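Local structure of nitrogenase molybdenum-iron protein beta chain (Clostridium pasteurianum, 4WES) at residues B[184-189]-B[423-428]; B[335-340]-B[361-366]. The protein forms, with the alpha chain, the molybdenum-iron component of nitrogenase, which reduces dinitrogen to ammonium, and shares the ligation of an [8Fe-7S] cluster. All blocks are in the same frame, centred on the assembly; numbering follows the deposited sequence.

Interaction 1: B[184-189]-B[423-428]; sequences MREIKR and PKVGYK
Glu186, on helix 181-193, lies with its aliphatic stem against Pro423 and Val425 and its carboxylate across the chain of Lys428, at the start of helix 426-448. The tight part is apolar. Glu186 CB sits 3.9 Å from Pro423 CB and equally near Val425 CG2, while Glu186 CG rests 3.7 Å from the Val425 backbone O. The Ile187 side chain crosses that of Val425 nearly at right angles, its CG1 4.0 Å from Val425 CG2. Compact branched and cyclic side chains suit this buried seam, and Ile187 also reaches Phe276 of helix 270-284. Beside it, a side chain at Gly426 would point at Glu186 OE2 and crowd it, and the residue also has positive phi.

Across the segments the polar part is looser, with water between. With CG anti to the backbone N (chi1 177°) and a bend at chi2, Glu186 offers both oxygens to Arg189 one helical turn on. That grip is firm and side-on: NE meets Glu186 OE1 and NH2 meets Glu186 OE2, both on the syn side though tilted out of the carboxylate plane, and the NE bond is nearly straight at 176°. Lys428, extended beyond CG, brings CD within 3.5 Å of Glu186 OE1, but its NZ stops 4.6 Å from that oxygen. Two waters fill in: one donates to Glu186 OE2 at 2.7 Å and accepts from Lys428 N, the other donates to Glu186 OE1 and accepts from Lys428 NZ at 3.2 Å. Arg189 NH2 also has a salt bridge to Glu295.

No direct hydrogen bond therefore joins the two segments; hydrocarbon packing and bridging water do. With Arg189 and the nearby ammonium of Lys428, the buried carboxylate is probably kept ionised.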
loop_
_atom_site.group_PDB
_atom_site.type_symbol
_atom_site.label_atom_id
_atom_site.label_comp_id
_atom_site.label_asym_id
_atom_site.label_seq_id
_atom_site.Cartn_x
_atom_site.Cartn_y
_atom_site.Cartn_z
ATOM N N MET B 184 15.797 2.990 -14.184
ATOM C CA MET B 184 16.656 2.696 -15.325
ATOM C C MET B 184 16.016 1.681 -16.264
ATOM O O MET B 184 16.048 1.874 -17.491
ATOM C CB MET B 184 18.039 2.254 -14.836
ATOM C CG MET B 184 18.819 3.397 -14.187
ATOM S SD MET B 184 19.859 2.814 -12.872
ATOM C CE MET B 184 20.827 4.304 -12.503
ATOM N N ARG B 185 15.406 0.623 -15.715
ATOM C CA ARG B 185 14.745 -0.356 -16.567
ATOM C C ARG B 185 13.610 0.252 -17.347
ATOM O O ARG B 185 13.428 -0.039 -18.534
ATOM C CB ARG B 185 14.208 -1.535 -15.753
ATOM C CG ARG B 185 15.302 -2.409 -15.162
ATOM C CD ARG B 185 14.709 -3.530 -14.349
ATOM N NE ARG B 185 15.685 -4.365 -13.666
ATOM C CZ ARG B 185 16.053 -5.584 -14.002
ATOM N NH1 ARG B 185 15.640 -6.114 -15.141
ATOM N NH2 ARG B 185 16.835 -6.286 -13.215
ATOM N N GLU B 186 12.830 1.130 -16.701
ATOM C CA GLU B 186 11.694 1.748 -17.389
ATOM C C GLU B 186 12.145 2.686 -18.498
ATOM O O GLU B 186 11.541 2.701 -19.586
ATOM C CB GLU B 186 10.811 2.456 -16.384
ATOM C CG GLU B 186 9.619 3.198 -16.974
ATOM C CD GLU B 186 8.629 2.352 -17.764
ATOM O OE1 GLU B 186 8.699 1.111 -17.722
ATOM O OE2 GLU B 186 7.785 2.961 -18.461
ATOM N N ILE B 187 13.182 3.475 -18.252
ATOM C CA ILE B 187 13.706 4.361 -19.301
ATOM C C ILE B 187 14.215 3.542 -20.485
ATOM O O ILE B 187 13.927 3.886 -21.643
ATOM C CB ILE B 187 14.774 5.302 -18.712
ATOM C CG1 ILE B 187 14.110 6.287 -17.741
ATOM C CG2 ILE B 187 15.552 6.012 -19.786
ATOM C CD1 ILE B 187 15.069 6.867 -16.724
ATOM N N LYS B 188 14.926 2.449 -20.202
ATOM C CA LYS B 188 15.396 1.566 -21.282
ATOM C C LYS B 188 14.193 0.996 -22.055
ATOM O O LYS B 188 14.212 0.931 -23.298
ATOM C CB LYS B 188 16.298 0.456 -20.755
ATOM C CG LYS B 188 17.635 0.972 -20.234
ATOM C CD LYS B 188 18.635 -0.113 -19.952
ATOM C CE LYS B 188 18.192 -0.995 -18.822
ATOM N NZ LYS B 188 19.187 -2.077 -18.586
ATOM N N ARG B 189 13.170 0.583 -21.327
ATOM C CA ARG B 189 11.989 0.005 -21.948
ATOM C C ARG B 189 11.351 0.997 -22.919
ATOM O O ARG B 189 10.892 0.633 -24.019
ATOM C CB ARG B 189 10.989 -0.436 -20.875
ATOM C CG ARG B 189 9.850 -1.285 -21.429
ATOM C CD ARG B 189 8.735 -1.488 -20.406
ATOM N NE ARG B 189 8.046 -0.250 -20.076
ATOM C CZ ARG B 189 7.130 0.320 -20.850
ATOM N NH1 ARG B 189 6.742 -0.253 -21.995
ATOM N NH2 ARG B 189 6.609 1.469 -20.503
ATOM N N PRO B 423 9.074 1.262 -10.740
ATOM C CA PRO B 423 9.555 2.540 -11.202
ATOM C C PRO B 423 8.671 3.666 -10.685
ATOM O O PRO B 423 7.475 3.439 -10.431
ATOM C CB PRO B 423 9.398 2.437 -12.729
ATOM C CG PRO B 423 8.223 1.527 -12.915
ATOM C CD PRO B 423 8.366 0.514 -11.789
ATOM N N LYS B 424 9.264 4.861 -10.547
ATOM C CA LYS B 424 8.537 6.091 -10.376
ATOM C C LYS B 424 8.481 6.939 -11.624
ATOM O O LYS B 424 7.708 7.891 -11.660
ATOM C CB LYS B 424 9.121 6.933 -9.201
ATOM C CG LYS B 424 10.551 7.471 -9.482
ATOM C CD LYS B 424 11.212 8.323 -8.394
ATOM C CE LYS B 424 12.649 7.876 -8.067
ATOM N NZ LYS B 424 13.092 8.422 -6.749
ATOM N N VAL B 425 9.323 6.622 -12.610
ATOM C CA VAL B 425 9.393 7.385 -13.842
ATOM C C VAL B 425 8.457 6.838 -14.916
ATOM O O VAL B 425 7.977 5.697 -14.848
ATOM C CB VAL B 425 10.836 7.425 -14.388
ATOM C CG1 VAL B 425 11.761 8.102 -13.406
ATOM C CG2 VAL B 425 11.343 6.035 -14.800
ATOM N N GLY B 426 8.248 7.646 -15.938
ATOM C CA GLY B 426 7.413 7.260 -17.052
ATOM C C GLY B 426 5.933 7.294 -16.742
ATOM O O GLY B 426 5.505 7.609 -15.631
ATOM N N TYR B 427 5.107 6.985 -17.741
ATOM C CA TYR B 427 3.679 6.877 -17.498
ATOM C C TYR B 427 3.391 5.721 -16.556
ATOM O O TYR B 427 2.515 5.845 -15.678
ATOM C CB TYR B 427 2.916 6.742 -18.824
ATOM C CG TYR B 427 3.259 7.836 -19.807
ATOM C CD1 TYR B 427 3.006 9.175 -19.530
ATOM C CD2 TYR B 427 3.828 7.546 -21.043
ATOM C CE1 TYR B 427 3.330 10.197 -20.424
ATOM C CE2 TYR B 427 4.154 8.541 -21.933
ATOM C CZ TYR B 427 3.903 9.867 -21.633
ATOM O OH TYR B 427 4.251 10.842 -22.528
ATOM N N LYS B 428 4.126 4.628 -16.691
ATOM C CA LYS B 428 3.971 3.471 -15.825
ATOM C C LYS B 428 4.237 3.815 -14.352
ATOM O O LYS B 428 3.494 3.436 -13.440
ATOM C CB LYS B 428 4.941 2.381 -16.286
ATOM C CG LYS B 428 4.960 1.091 -15.497
ATOM C CD LYS B 428 5.894 -0.021 -15.999
ATOM C CE LYS B 428 5.862 -1.167 -14.979
ATOM N NZ LYS B 428 6.919 -2.212 -15.146
HETATM O O HOH W 1 5.741 4.566 -19.156
HETATM O O HOH W 2 9.599 -1.121 -16.429
#

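Interaction 2: B[335-340]-B[361-366]; sequences GAIPKY and AGIEGS
Ser366 turns OG beside its own backbone N and opposite its carbonyl carbon (chi1 -64°), which carries the hydroxyl to Pro338 O, while Lys339 starts out from the far side of its strand and bends at chi2 (61°) to bring NZ back to Gly365 O. The serine donates a short bond, OG to Pro338 O being 2.7 Å, with a C=O...donor angle of 138°. A small hydroxyl suits the spot, since Ser366 CA already lies 3.2 Å from Lys339 O. The lysine bond is less direct: NZ stands above the Gly365 carbonyl plane, 3.1 Å from Gly365 O, and its salt bridge is with Glu384. On the way, Lys339 CG covers the centre of one face of the Tyr340 ring at 3.7 Å.

Hydrocarbon closes the other half. Ile363 spreads its two branches over consecutive residues of the strand: CG2 meets Ile337 CG2 at 3.9 Å, the chains crossing at a slant, and CD1 reaches Pro338 CD at 4.0 Å, roughly at right angles. Pro338 and Ile363 both also pack on Leu358 of helix 348-360. The glycines make the turns: Gly335 and Gly362 each close a helix in a Schellman motif with positive phi, and at Gly335 and Gly365 a CB would run into the carbonyl O of the residue before.

Here the chain leaving helix 348-360 comes back to strand 337-343, where Lys339 and Lys367 share a backbone hydrogen bond and strand 367-370 begins alongside, the strand-entering loop of a beta-alpha-beta crossover in a Rossmann-like parallel sheet.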
loop_
_atom_site.group_PDB
_atom_site.type_symbol
_atom_site.label_atom_id
_atom_site.label_comp_id
_atom_site.label_asym_id
_atom_site.label_seq_id
_atom_site.Cartn_x
_atom_site.Cartn_y
_atom_site.Cartn_z
ATOM N N GLY B 335 -3.686 18.175 -9.332
ATOM C CA GLY B 335 -4.592 19.093 -8.714
ATOM C C GLY B 335 -4.311 19.335 -7.254
ATOM O O GLY B 335 -5.116 19.970 -6.540
ATOM N N ALA B 336 -3.191 18.794 -6.759
ATOM C CA ALA B 336 -2.794 18.923 -5.350
ATOM C C ALA B 336 -1.787 20.090 -5.216
ATOM O O ALA B 336 -1.387 20.730 -6.191
ATOM C CB ALA B 336 -2.235 17.601 -4.842
ATOM N N ILE B 337 -1.339 20.319 -3.985
ATOM C CA ILE B 337 -0.550 21.481 -3.641
ATOM C C ILE B 337 0.775 21.069 -3.019
ATOM O O ILE B 337 0.781 20.494 -1.932
ATOM C CB ILE B 337 -1.317 22.384 -2.633
ATOM C CG1 ILE B 337 -2.614 22.892 -3.244
ATOM C CG2 ILE B 337 -0.456 23.546 -2.165
ATOM C CD1 ILE B 337 -3.590 23.462 -2.239
ATOM N N PRO B 338 1.908 21.414 -3.648
ATOM C CA PRO B 338 3.193 21.277 -2.959
ATOM C C PRO B 338 3.283 22.383 -1.933
ATOM O O PRO B 338 3.511 23.549 -2.283
ATOM C CB PRO B 338 4.233 21.422 -4.092
ATOM C CG PRO B 338 3.460 21.338 -5.382
ATOM C CD PRO B 338 2.091 21.889 -5.028
ATOM N N LYS B 339 3.028 22.024 -0.680
ATOM C CA LYS B 339 2.902 22.974 0.417
ATOM C C LYS B 339 4.254 23.265 1.046
ATOM O O LYS B 339 4.587 24.424 1.288
ATOM C CB LYS B 339 1.905 22.428 1.425
ATOM C CG LYS B 339 1.739 23.265 2.665
ATOM C CD LYS B 339 1.237 24.635 2.353
ATOM C CE LYS B 339 0.853 25.324 3.655
ATOM N NZ LYS B 339 0.258 26.634 3.327
ATOM N N TYR B 340 4.992 22.207 1.353
ATOM C CA TYR B 340 6.345 22.303 1.946
ATOM C C TYR B 340 7.225 21.468 1.051
ATOM O O TYR B 340 6.944 20.302 0.837
ATOM C CB TYR B 340 6.396 21.780 3.375
ATOM C CG TYR B 340 5.431 22.453 4.322
ATOM C CD1 TYR B 340 5.250 23.837 4.329
ATOM C CD2 TYR B 340 4.658 21.720 5.211
ATOM C CE1 TYR B 340 4.341 24.438 5.170
ATOM C CE2 TYR B 340 3.761 22.325 6.074
ATOM C CZ TYR B 340 3.623 23.690 6.045
ATOM O OH TYR B 340 2.711 24.324 6.866
ATOM N N ALA B 361 0.944 27.972 -11.404
ATOM C CA ALA B 361 -0.304 27.393 -10.925
ATOM C C ALA B 361 -1.095 28.328 -9.995
ATOM O O ALA B 361 -2.207 27.985 -9.550
ATOM C CB ALA B 361 0.014 26.109 -10.186
ATOM N N GLY B 362 -0.569 29.517 -9.726
ATOM C CA GLY B 362 -1.238 30.444 -8.831
ATOM C C GLY B 362 -1.228 30.024 -7.368
ATOM O O GLY B 362 -2.072 30.473 -6.598
ATOM N N ILE B 363 -0.280 29.197 -6.975
ATOM C CA ILE B 363 -0.226 28.681 -5.614
ATOM C C ILE B 363 0.630 29.595 -4.754
ATOM O O ILE B 363 1.839 29.721 -4.983
ATOM C CB ILE B 363 0.344 27.255 -5.569
ATOM C CG1 ILE B 363 -0.608 26.303 -6.298
ATOM C CG2 ILE B 363 0.518 26.815 -4.121
ATOM C CD1 ILE B 363 -0.006 24.948 -6.623
ATOM N N GLU B 364 -0.014 30.190 -3.750
ATOM C CA GLU B 364 0.627 31.075 -2.781
ATOM C C GLU B 364 0.699 30.375 -1.416
ATOM O O GLU B 364 -0.117 29.501 -1.102
ATOM C CB GLU B 364 -0.171 32.375 -2.632
ATOM C CG GLU B 364 -0.426 33.143 -3.924
ATOM C CD GLU B 364 0.630 34.193 -4.205
ATOM O OE1 GLU B 364 1.499 34.417 -3.335
ATOM O OE2 GLU B 364 0.584 34.803 -5.295
ATOM N N GLY B 365 1.673 30.774 -0.605
ATOM C CA GLY B 365 1.745 30.318 0.785
ATOM C C GLY B 365 2.509 29.022 1.013
ATOM O O GLY B 365 2.494 28.457 2.124
ATOM N N SER B 366 3.192 28.521 -0.020
ATOM C CA SER B 366 4.051 27.350 0.170
ATOM C C SER B 366 5.426 27.768 0.656
ATOM O O SER B 366 5.843 28.912 0.470
ATOM C CB SER B 366 4.150 26.573 -1.135
ATOM O OG SER B 366 2.882 26.048 -1.501
#

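Interactions 1 and 2 do not touch: their centres are 27 Å apart and their nearest atoms about 15 Å. Along the chain the order is 184-189, 335-340, 361-366, 423-428, so both segments of interaction 2 fall between those of interaction 1. Interaction 2 is local, joining strand 337-343 to the loop that leads into its neighbour, the outermost strand 367-370 of the five-stranded parallel sheet. Interaction 1 is long-range: helix 181-193, the connection between strands 172-175 and 198-200 of a different four-stranded sheet, meets the start of helix 426-448, which follows the last strand of the five-stranded sheet. One contact thus lies within a single sheet unit, while the other joins elements of two, both away from the cluster.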